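Haemagglutinin I (Physarum polycephalum, PDB 3A5P) agglutinates blood cells, probably by binding their surface carbohydrates, as a small dimeric lectin with a minimal legume-lectin-type beta sandwich. Local coordinates at residues G12-Y20 / P29-Y37; N60-E71 / T90-K101. All blocks are in the same frame, centred on the assembly; numbering follows the deposited sequence. Where two conformers were deposited one is given.

Overall arrangement
The chain folds into two sheets packed face to face, a lectin-type beta sandwich, and the two contacts sit about 16 Å apart, centre to centre, as parts of it. Contact 1 comes first along the chain: the hairpin of strands 17-20 and 30-34 forms one edge of the five-stranded antiparallel sheet. Contact 2 follows after it has closed, bringing strand 63-70, the other outermost strand of that sheet, up to 96-99, an edge strand of the four-stranded sheet, and so links the two layers. They meet where Y37 CD1 packs 3.4 Å from L100 CB. Both also reach the second subunit, contact 1 through Y20 and its neighbours, contact 2 mainly through the charged 60-63 turn and K101.

Contact 1. Residues G12-Y20 / P29-Y37; sequences GLGANLALY and PRYVTVTGY
L17 and L19 lean across to V32 and V34 on one face of an antiparallel hairpin, while A18, Y20, Y31 and T33 occupy the other. Backbone rungs at the hydrogen-bonded pairs A18/T33 and Y20/Y31 hold the strands together. The leucine-valine face is the tight one. With CG anti to the backbone N (chi1 166°), L17 swings CD1 over the neighbouring strand, where it lies 3.6 Å from V32 CG1 and 3.8 Å from V34 CG2. L19 makes the same move, and its CD1 comes 3.8 Å from V32 CG2. From the preceding loop L13 arrives at about a right angle to V34, CD2 against CG1 at 3.7 Å. F80 of strand 74-81 touches L13, L17, V32 and V34, making this face part of the sandwich core.

The other face is polar and wetter. T33 OG1 approaches the Y20 ring at its edge, 3.4 Å from CE2, and a water ties this hydroxyl to N16 O. Farther along, N16 OD1 and T35 OG1 are joined through another water. Y20 stacks on Y20 of the second subunit, where Y31 and T33 also pack.

The chemistry thus divides by face: branched apolar groups seal the hairpin to the opposite sheet, waters bridge N16 to the threonine hydroxyls, and tyrosines and threonines meet the second subunit.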
loop_
_atom_site.group_PDB
_atom_site.type_symbol
_atom_site.label_atom_id
_atom_site.label_comp_id
_atom_site.label_asym_id
_atom_site.label_seq_id
_atom_site.Cartn_x
_atom_site.Cartn_y
_atom_site.Cartn_z
ATOM N N GLY A 12 -3.548 -6.691 -18.480
ATOM C CA GLY A 12 -5.005 -6.589 -18.540
ATOM C C GLY A 12 -5.582 -6.300 -17.165
ATOM O O GLY A 12 -6.675 -6.766 -16.825
ATOM N N LEU A 13 -4.834 -5.551 -16.352
ATOM C CA LEU A 13 -5.260 -5.307 -14.993
ATOM C C LEU A 13 -6.303 -4.194 -14.921
ATOM O O LEU A 13 -7.137 -4.201 -14.019
ATOM C CB LEU A 13 -4.058 -4.997 -14.088
ATOM C CG LEU A 13 -3.228 -6.211 -13.651
ATOM C CD1 LEU A 13 -1.870 -5.732 -13.116
ATOM C CD2 LEU A 13 -3.977 -7.072 -12.624
ATOM N N GLY A 14 -6.240 -3.244 -15.861
ATOM C CA GLY A 14 -7.167 -2.106 -15.904
ATOM C C GLY A 14 -7.235 -1.328 -14.602
ATOM O O GLY A 14 -6.185 -0.987 -14.025
ATOM N N ALA A 15 -8.456 -1.077 -14.119
ATOM C CA ALA A 15 -8.663 -0.258 -12.923
ATOM C C ALA A 15 -8.236 -0.961 -11.641
ATOM O O ALA A 15 -8.272 -0.357 -10.577
ATOM C CB ALA A 15 -10.126 0.215 -12.815
ATOM N N ASN A 16 -7.822 -2.227 -11.736
ATOM C CA ASN A 16 -7.250 -2.925 -10.581
ATOM C C ASN A 16 -5.880 -2.384 -10.212
ATOM O O ASN A 16 -5.427 -2.571 -9.075
ATOM C CB ASN A 16 -7.140 -4.435 -10.808
ATOM C CG ASN A 16 -8.505 -5.119 -10.836
ATOM O OD1 ASN A 16 -9.388 -4.778 -10.060
ATOM N ND2 ASN A 16 -8.669 -6.094 -11.728
ATOM N N LEU A 17 -5.237 -1.727 -11.171
ATOM C CA LEU A 17 -3.856 -1.264 -11.026
ATOM C C LEU A 17 -3.841 0.261 -10.924
ATOM O O LEU A 17 -4.424 0.955 -11.771
ATOM C CB LEU A 17 -2.998 -1.718 -12.216
ATOM C CG LEU A 17 -1.619 -1.060 -12.428
ATOM C CD1 LEU A 17 -0.672 -1.370 -11.252
ATOM C CD2 LEU A 17 -1.004 -1.492 -13.749
ATOM N N ALA A 18 -3.210 0.776 -9.866
ATOM C CA ALA A 18 -3.093 2.226 -9.702
ATOM C C ALA A 18 -1.893 2.650 -8.859
ATOM O O ALA A 18 -1.452 1.931 -7.962
ATOM C CB ALA A 18 -4.363 2.801 -9.090
ATOM N N LEU A 19 -1.423 3.860 -9.124
ATOM C CA LEU A 19 -0.369 4.489 -8.318
ATOM C C LEU A 19 -0.978 5.557 -7.396
ATOM O O LEU A 19 -1.798 6.373 -7.845
ATOM C CB LEU A 19 0.648 5.151 -9.247
ATOM C CG LEU A 19 1.771 6.011 -8.642
ATOM C CD1 LEU A 19 2.806 5.161 -7.908
ATOM C CD2 LEU A 19 2.432 6.845 -9.765
ATOM N N TYR A 20 -0.564 5.546 -6.126
ATOM C CA TYR A 20 -0.915 6.584 -5.132
ATOM C C TYR A 20 0.329 7.033 -4.331
ATOM O O TYR A 20 1.096 6.192 -3.843
ATOM C CB TYR A 20 -1.949 6.064 -4.127
ATOM C CG TYR A 20 -3.221 5.572 -4.777
ATOM C CD1 TYR A 20 -4.131 6.473 -5.326
ATOM C CD2 TYR A 20 -3.482 4.210 -4.896
ATOM C CE1 TYR A 20 -5.288 6.041 -5.975
ATOM C CE2 TYR A 20 -4.661 3.758 -5.523
ATOM C CZ TYR A 20 -5.554 4.675 -6.050
ATOM O OH TYR A 20 -6.702 4.260 -6.706
ATOM N N PRO A 29 7.299 8.672 -0.395
ATOM C CA PRO A 29 6.923 7.321 -0.829
ATOM C C PRO A 29 5.796 7.294 -1.870
ATOM O O PRO A 29 4.898 8.157 -1.866
ATOM C CB PRO A 29 6.463 6.649 0.473
ATOM C CG PRO A 29 7.276 7.387 1.566
ATOM C CD PRO A 29 7.184 8.824 1.075
ATOM N N ARG A 30 5.878 6.318 -2.767
ATOM C CA ARG A 30 4.841 6.060 -3.759
ATOM C C ARG A 30 4.434 4.593 -3.684
ATOM O O ARG A 30 5.263 3.715 -3.411
ATOM C CB ARG A 30 5.362 6.381 -5.173
ATOM C CG ARG A 30 4.807 7.664 -5.810
ATOM C CD ARG A 30 5.050 8.908 -4.970
ATOM N NE ARG A 30 6.460 9.260 -4.806
ATOM C CZ ARG A 30 7.198 9.890 -5.727
ATOM N NH1 ARG A 30 6.685 10.172 -6.916
ATOM N NH2 ARG A 30 8.475 10.197 -5.474
ATOM N N TYR A 31 3.165 4.326 -3.954
ATOM C CA TYR A 31 2.601 2.994 -3.699
ATOM C C TYR A 31 1.919 2.545 -4.966
ATOM O O TYR A 31 1.010 3.233 -5.464
ATOM C CB TYR A 31 1.602 3.079 -2.534
ATOM C CG TYR A 31 2.230 3.580 -1.246
ATOM C CD1 TYR A 31 2.837 2.688 -0.357
ATOM C CD2 TYR A 31 2.253 4.934 -0.938
ATOM C CE1 TYR A 31 3.427 3.126 0.812
ATOM C CE2 TYR A 31 2.861 5.398 0.245
ATOM C CZ TYR A 31 3.433 4.482 1.116
ATOM O OH TYR A 31 4.030 4.924 2.275
ATOM N N VAL A 32 2.380 1.426 -5.524
ATOM C CA VAL A 32 1.686 0.830 -6.664
ATOM C C VAL A 32 0.807 -0.296 -6.141
ATOM O O VAL A 32 1.306 -1.258 -5.532
ATOM C CB VAL A 32 2.646 0.320 -7.777
ATOM C CG1 VAL A 32 1.847 -0.357 -8.888
ATOM C CG2 VAL A 32 3.416 1.485 -8.357
ATOM N N THR A 33 -0.494 -0.157 -6.381
ATOM C CA THR A 33 -1.483 -1.054 -5.809
ATOM C C THR A 33 -2.140 -1.892 -6.897
ATOM O O THR A 33 -2.399 -1.393 -7.987
ATOM C CB THR A 33 -2.580 -0.273 -5.031
ATOM O OG1 THR A 33 -3.247 0.656 -5.922
ATOM C CG2 THR A 33 -1.946 0.458 -3.812
ATOM N N VAL A 34 -2.367 -3.168 -6.598
ATOM C CA VAL A 34 -3.076 -4.080 -7.519
ATOM C C VAL A 34 -4.048 -4.858 -6.651
ATOM O O VAL A 34 -3.636 -5.537 -5.685
ATOM C CB VAL A 34 -2.108 -5.092 -8.229
ATOM C CG1 VAL A 34 -2.897 -5.991 -9.215
ATOM C CG2 VAL A 34 -0.974 -4.368 -8.947
ATOM N N THR A 35 -5.331 -4.753 -6.975
ATOM C CA THR A 35 -6.372 -5.354 -6.153
ATOM C C THR A 35 -6.082 -6.831 -5.930
ATOM O O THR A 35 -5.844 -7.580 -6.906
ATOM C CB THR A 35 -7.726 -5.199 -6.842
ATOM O OG1 THR A 35 -8.072 -3.807 -6.889
ATOM C CG2 THR A 35 -8.804 -6.001 -6.098
ATOM N N GLY A 36 -6.069 -7.232 -4.654
ATOM C CA GLY A 36 -5.873 -8.631 -4.276
ATOM C C GLY A 36 -4.447 -8.897 -3.812
ATOM O O GLY A 36 -4.159 -9.952 -3.243
ATOM N N TYR A 37 -3.556 -7.937 -4.059
ATOM C CA TYR A 37 -2.152 -8.107 -3.717
ATOM C C TYR A 37 -1.651 -7.035 -2.771
ATOM O O TYR A 37 -2.263 -5.975 -2.648
ATOM C CB TYR A 37 -1.302 -8.056 -4.989
ATOM C CG TYR A 37 -1.692 -9.137 -5.974
ATOM C CD1 TYR A 37 -1.127 -10.413 -5.885
ATOM C CD2 TYR A 37 -2.642 -8.888 -6.960
ATOM C CE1 TYR A 37 -1.492 -11.424 -6.779
ATOM C CE2 TYR A 37 -3.018 -9.889 -7.871
ATOM C CZ TYR A 37 -2.434 -11.150 -7.764
ATOM O OH TYR A 37 -2.775 -12.142 -8.643
HETATM O O HOH W 1 -5.373 -0.433 -7.363
HETATM O O HOH W 2 -10.463 -3.223 -7.846
#

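Contact 2. Residues N60-E71 / T90-K101; sequences NGDDRAFQLGYE and TGFGDAQHLTLK
K101 bends at chi2, chi3 and chi4, and N60 holds CG anti to the main-chain N (chi1 -170°); together these torsions lay K101 CD over the face of the N60 amide, 3.4 Å from CG. The amide keeps its plane for T99: ND2 gives a bond of 2.9 Å to T99 O, which lies in the amide plane although the donor stands above the carbonyl's own plane. K101 NZ ends 2.7 Å from N60 O, a carbonyl that D63 N grips from the opposite face as it closes the type II' turn. The ammonium also makes a weak salt bridge to D63 OD2 at 3.0 Å, shares a water with it, and pairs with D62 of the second subunit.

Midway, F66 has CG wedged between its backbone N and carbonyl carbon (chi1 39°), which turns the ring under Q96. Q96 CB sits over the ring centre, 3.5 Å from the centroid, with A65 CB on the far face. The extended Q96 chain carries on to give NE2 to Q67 O at 3.1 Å.

At the other end T90 OG1 donates to G69 O at 2.6 Å and accepts from F92 N, an ST turn. F92 then spreads one face over the Y70-E71 backbone, with Y70 CA making an off-centre CH-pi contact.

Edge strands of two different sheets, their axes 8.1 Å apart, are therefore joined by side chains reaching for backbone carbonyls, with apolar packing between. K101 pairs with both D63 and D62 of the second subunit, and its positive charge probably offsets the repulsion between these neighbouring carboxylates.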
loop_
_atom_site.group_PDB
_atom_site.type_symbol
_atom_site.label_atom_id
_atom_site.label_comp_id
_atom_site.label_asym_id
_atom_site.label_seq_id
_atom_site.Cartn_x
_atom_site.Cartn_y
_atom_site.Cartn_z
ATOM N N ASN A 60 8.333 -5.067 -1.535
ATOM C CA ASN A 60 7.231 -5.901 -2.022
ATOM C C ASN A 60 6.429 -6.341 -0.792
ATOM O O ASN A 60 6.825 -7.264 -0.063
ATOM C CB ASN A 60 7.790 -7.082 -2.827
ATOM C CG ASN A 60 6.713 -7.855 -3.582
ATOM O OD1 ASN A 60 5.526 -7.494 -3.569
ATOM N ND2 ASN A 60 7.128 -8.938 -4.234
ATOM N N GLY A 61 5.315 -5.647 -0.527
ATOM C CA GLY A 61 4.628 -5.813 0.751
ATOM C C GLY A 61 5.602 -5.393 1.844
ATOM O O GLY A 61 6.176 -4.282 1.779
ATOM N N ASP A 62 5.803 -6.286 2.818
ATOM C CA ASP A 62 6.666 -6.032 3.984
ATOM C C ASP A 62 8.150 -5.980 3.605
ATOM O O ASP A 62 8.946 -5.294 4.244
ATOM C CB ASP A 62 6.531 -7.172 5.021
ATOM C CG ASP A 62 5.275 -7.080 5.907
ATOM O OD1 ASP A 62 4.183 -6.760 5.454
ATOM O OD2 ASP A 62 5.377 -7.420 7.104
ATOM N N ASP A 63 8.513 -6.738 2.583
ATOM C CA ASP A 63 9.911 -7.111 2.369
ATOM C C ASP A 63 10.673 -6.260 1.360
ATOM O O ASP A 63 10.163 -5.902 0.297
ATOM C CB ASP A 63 9.989 -8.573 1.984
ATOM C CG ASP A 63 9.343 -9.471 3.023
ATOM O OD1 ASP A 63 9.536 -9.255 4.259
ATOM O OD2 ASP A 63 8.626 -10.378 2.593
ATOM N N ARG A 64 11.913 -5.947 1.705
ATOM C CA ARG A 64 12.750 -5.218 0.779
ATOM C C ARG A 64 13.041 -6.107 -0.428
ATOM O O ARG A 64 13.581 -7.216 -0.291
ATOM C CB ARG A 64 14.017 -4.734 1.452
ATOM C CG ARG A 64 14.706 -3.677 0.637
ATOM C CD ARG A 64 16.065 -3.452 1.158
ATOM N NE ARG A 64 16.094 -2.404 2.156
ATOM C CZ ARG A 64 16.805 -1.295 2.043
ATOM N NH1 ARG A 64 17.538 -1.090 0.968
ATOM N NH2 ARG A 64 16.790 -0.402 3.014
ATOM N N ALA A 65 12.629 -5.634 -1.600
ATOM C CA ALA A 65 12.791 -6.377 -2.848
ATOM C C ALA A 65 14.170 -6.101 -3.469
ATOM O O ALA A 65 14.953 -7.037 -3.714
ATOM C CB ALA A 65 11.671 -6.020 -3.821
ATOM N N PHE A 66 14.465 -4.825 -3.704
ATOM C CA PHE A 66 15.744 -4.376 -4.290
ATOM C C PHE A 66 15.813 -2.867 -4.282
ATOM O O PHE A 66 14.832 -2.199 -3.930
ATOM C CB PHE A 66 15.956 -4.899 -5.736
ATOM C CG PHE A 66 14.699 -4.915 -6.588
ATOM C CD1 PHE A 66 14.172 -3.728 -7.116
ATOM C CD2 PHE A 66 14.040 -6.122 -6.856
ATOM C CE1 PHE A 66 12.997 -3.747 -7.902
ATOM C CE2 PHE A 66 12.866 -6.149 -7.636
ATOM C CZ PHE A 66 12.355 -4.957 -8.163
ATOM N N GLN A 67 16.950 -2.325 -4.711
ATOM C CA GLN A 67 17.100 -0.893 -4.825
ATOM C C GLN A 67 17.473 -0.554 -6.252
ATOM O O GLN A 67 18.259 -1.286 -6.888
ATOM C CB GLN A 67 18.182 -0.405 -3.865
ATOM C CG GLN A 67 18.270 1.107 -3.738
ATOM C CD GLN A 67 19.292 1.512 -2.672
ATOM O OE1 GLN A 67 20.458 1.756 -2.990
ATOM N NE2 GLN A 67 18.866 1.527 -1.405
ATOM N N LEU A 68 16.919 0.558 -6.734
ATOM C CA LEU A 68 17.154 1.088 -8.070
ATOM C C LEU A 68 18.017 2.346 -7.961
ATOM O O LEU A 68 17.934 3.074 -6.969
ATOM C CB LEU A 68 15.830 1.513 -8.693
ATOM C CG LEU A 68 14.601 0.593 -8.526
ATOM C CD1 LEU A 68 13.318 1.369 -8.821
ATOM C CD2 LEU A 68 14.741 -0.583 -9.465
ATOM N N GLY A 69 18.810 2.606 -8.990
ATOM C CA GLY A 69 19.626 3.822 -9.059
ATOM C C GLY A 69 19.217 4.700 -10.227
ATOM O O GLY A 69 18.646 4.219 -11.237
ATOM N N TYR A 70 19.503 5.988 -10.096
ATOM C CA TYR A 70 19.239 6.928 -11.176
ATOM C C TYR A 70 20.149 8.158 -11.122
ATOM O O TYR A 70 20.736 8.492 -10.081
ATOM C CB TYR A 70 17.740 7.333 -11.215
ATOM C CG TYR A 70 17.278 8.235 -10.081
ATOM C CD1 TYR A 70 17.318 9.631 -10.212
ATOM C CD2 TYR A 70 16.800 7.698 -8.869
ATOM C CE1 TYR A 70 16.897 10.470 -9.187
ATOM C CE2 TYR A 70 16.375 8.544 -7.814
ATOM C CZ TYR A 70 16.436 9.932 -7.989
ATOM O OH TYR A 70 16.046 10.777 -6.978
ATOM N N GLU A 71 20.273 8.794 -12.277
ATOM C CA GLU A 71 20.905 10.090 -12.405
ATOM C C GLU A 71 19.836 11.050 -12.906
ATOM O O GLU A 71 18.849 10.626 -13.515
ATOM C CB GLU A 71 22.057 10.019 -13.418
ATOM C CG GLU A 71 23.130 9.000 -13.093
ATOM C CD GLU A 71 23.939 9.353 -11.848
ATOM O OE1 GLU A 71 23.915 10.538 -11.421
ATOM O OE2 GLU A 71 24.588 8.435 -11.305
ATOM N N THR A 90 14.802 1.842 -14.152
ATOM C CA THR A 90 15.009 3.298 -14.203
ATOM C C THR A 90 15.815 3.711 -15.446
ATOM O O THR A 90 16.006 4.904 -15.711
ATOM C CB THR A 90 15.807 3.794 -12.980
ATOM O OG1 THR A 90 17.006 3.013 -12.880
ATOM C CG2 THR A 90 14.997 3.627 -11.688
ATOM N N GLY A 91 16.313 2.728 -16.189
ATOM C CA GLY A 91 17.251 3.027 -17.279
ATOM C C GLY A 91 18.700 3.061 -16.823
ATOM O O GLY A 91 19.600 3.317 -17.628
ATOM N N PHE A 92 18.929 2.819 -15.533
ATOM C CA PHE A 92 20.286 2.702 -14.984
ATOM C C PHE A 92 20.446 1.355 -14.322
ATOM O O PHE A 92 19.652 0.977 -13.470
ATOM C CB PHE A 92 20.582 3.835 -13.997
ATOM C CG PHE A 92 20.454 5.192 -14.608
ATOM C CD1 PHE A 92 21.577 5.869 -15.090
ATOM C CD2 PHE A 92 19.200 5.794 -14.732
ATOM C CE1 PHE A 92 21.439 7.125 -15.685
ATOM C CE2 PHE A 92 19.054 7.040 -15.300
ATOM C CZ PHE A 92 20.174 7.715 -15.787
ATOM N N GLY A 93 21.468 0.620 -14.737
ATOM C CA GLY A 93 21.648 -0.740 -14.280
ATOM C C GLY A 93 20.582 -1.601 -14.937
ATOM O O GLY A 93 19.876 -1.157 -15.833
ATOM N N ASP A 94 20.447 -2.828 -14.483
ATOM C CA ASP A 94 19.478 -3.735 -15.105
ATOM C C ASP A 94 18.088 -3.591 -14.492
ATOM O O ASP A 94 17.952 -3.221 -13.332
ATOM C CB ASP A 94 19.966 -5.169 -15.014
ATOM C CG ASP A 94 21.239 -5.386 -15.814
ATOM O OD1 ASP A 94 21.286 -4.944 -16.992
ATOM O OD2 ASP A 94 22.186 -5.974 -15.246
ATOM N N ALA A 95 17.067 -3.868 -15.303
ATOM C CA ALA A 95 15.704 -3.990 -14.797
ATOM C C ALA A 95 15.674 -5.137 -13.800
ATOM O O ALA A 95 16.475 -6.082 -13.895
ATOM C CB ALA A 95 14.702 -4.238 -15.955
ATOM N N GLN A 96 14.777 -5.045 -12.822
ATOM C CA GLN A 96 14.676 -6.069 -11.789
ATOM C C GLN A 96 13.246 -6.576 -11.704
ATOM O O GLN A 96 12.300 -5.805 -11.861
ATOM C CB GLN A 96 15.163 -5.504 -10.464
ATOM C CG GLN A 96 16.641 -5.093 -10.562
ATOM C CD GLN A 96 17.219 -4.709 -9.253
ATOM O OE1 GLN A 96 17.519 -5.564 -8.417
ATOM N NE2 GLN A 96 17.381 -3.405 -9.047
ATOM N N HIS A 97 13.104 -7.878 -11.482
ATOM C CA HIS A 97 11.812 -8.521 -11.476
ATOM C C HIS A 97 11.344 -8.821 -10.049
ATOM O O HIS A 97 12.155 -9.154 -9.184
ATOM C CB HIS A 97 11.912 -9.824 -12.281
ATOM C CG HIS A 97 10.671 -10.655 -12.264
ATOM N ND1 HIS A 97 10.470 -11.667 -11.348
ATOM C CD2 HIS A 97 9.584 -10.652 -13.071
ATOM C CE1 HIS A 97 9.301 -12.240 -11.582
ATOM N NE2 HIS A 97 8.738 -11.635 -12.619
ATOM N N LEU A 98 10.035 -8.711 -9.821
ATOM C CA LEU A 98 9.391 -9.305 -8.651
ATOM C C LEU A 98 8.040 -9.891 -9.061
ATOM O O LEU A 98 7.539 -9.656 -10.175
ATOM C CB LEU A 98 9.222 -8.270 -7.506
ATOM C CG LEU A 98 8.375 -7.001 -7.766
ATOM C CD1 LEU A 98 6.859 -7.262 -7.626
ATOM C CD2 LEU A 98 8.778 -5.795 -6.855
ATOM N N THR A 99 7.463 -10.652 -8.146
ATOM C CA THR A 99 6.112 -11.147 -8.329
ATOM C C THR A 99 5.244 -10.692 -7.190
ATOM O O THR A 99 5.638 -10.745 -6.005
ATOM C CB THR A 99 6.031 -12.674 -8.448
ATOM O OG1 THR A 99 6.753 -13.283 -7.370
ATOM C CG2 THR A 99 6.604 -13.114 -9.766
ATOM N N LEU A 100 4.064 -10.203 -7.571
ATOM C CA LEU A 100 3.048 -9.732 -6.631
ATOM C C LEU A 100 2.732 -10.801 -5.595
ATOM O O LEU A 100 2.687 -11.996 -5.924
ATOM C CB LEU A 100 1.768 -9.355 -7.389
ATOM C CG LEU A 100 1.895 -8.141 -8.325
ATOM C CD1 LEU A 100 0.569 -7.880 -9.091
ATOM C CD2 LEU A 100 2.369 -6.886 -7.581
ATOM N N LYS A 101 2.495 -10.368 -4.365
ATOM C CA LYS A 101 2.169 -11.281 -3.271
ATOM C C LYS A 101 0.690 -11.199 -2.961
ATOM O O LYS A 101 0.176 -10.118 -2.625
ATOM C CB LYS A 101 2.990 -10.915 -2.036
ATOM C CG LYS A 101 4.450 -11.207 -2.220
ATOM C CD LYS A 101 5.322 -10.168 -1.534
ATOM C CE LYS A 101 5.272 -10.274 -0.049
ATOM N NZ LYS A 101 6.583 -9.880 0.522
HETATM O O HOH W 3 2.787 -7.657 -3.870
HETATM O O HOH W 4 9.101 -11.043 0.204
HETATM O O HOH W 5 19.441 0.601 -10.995
#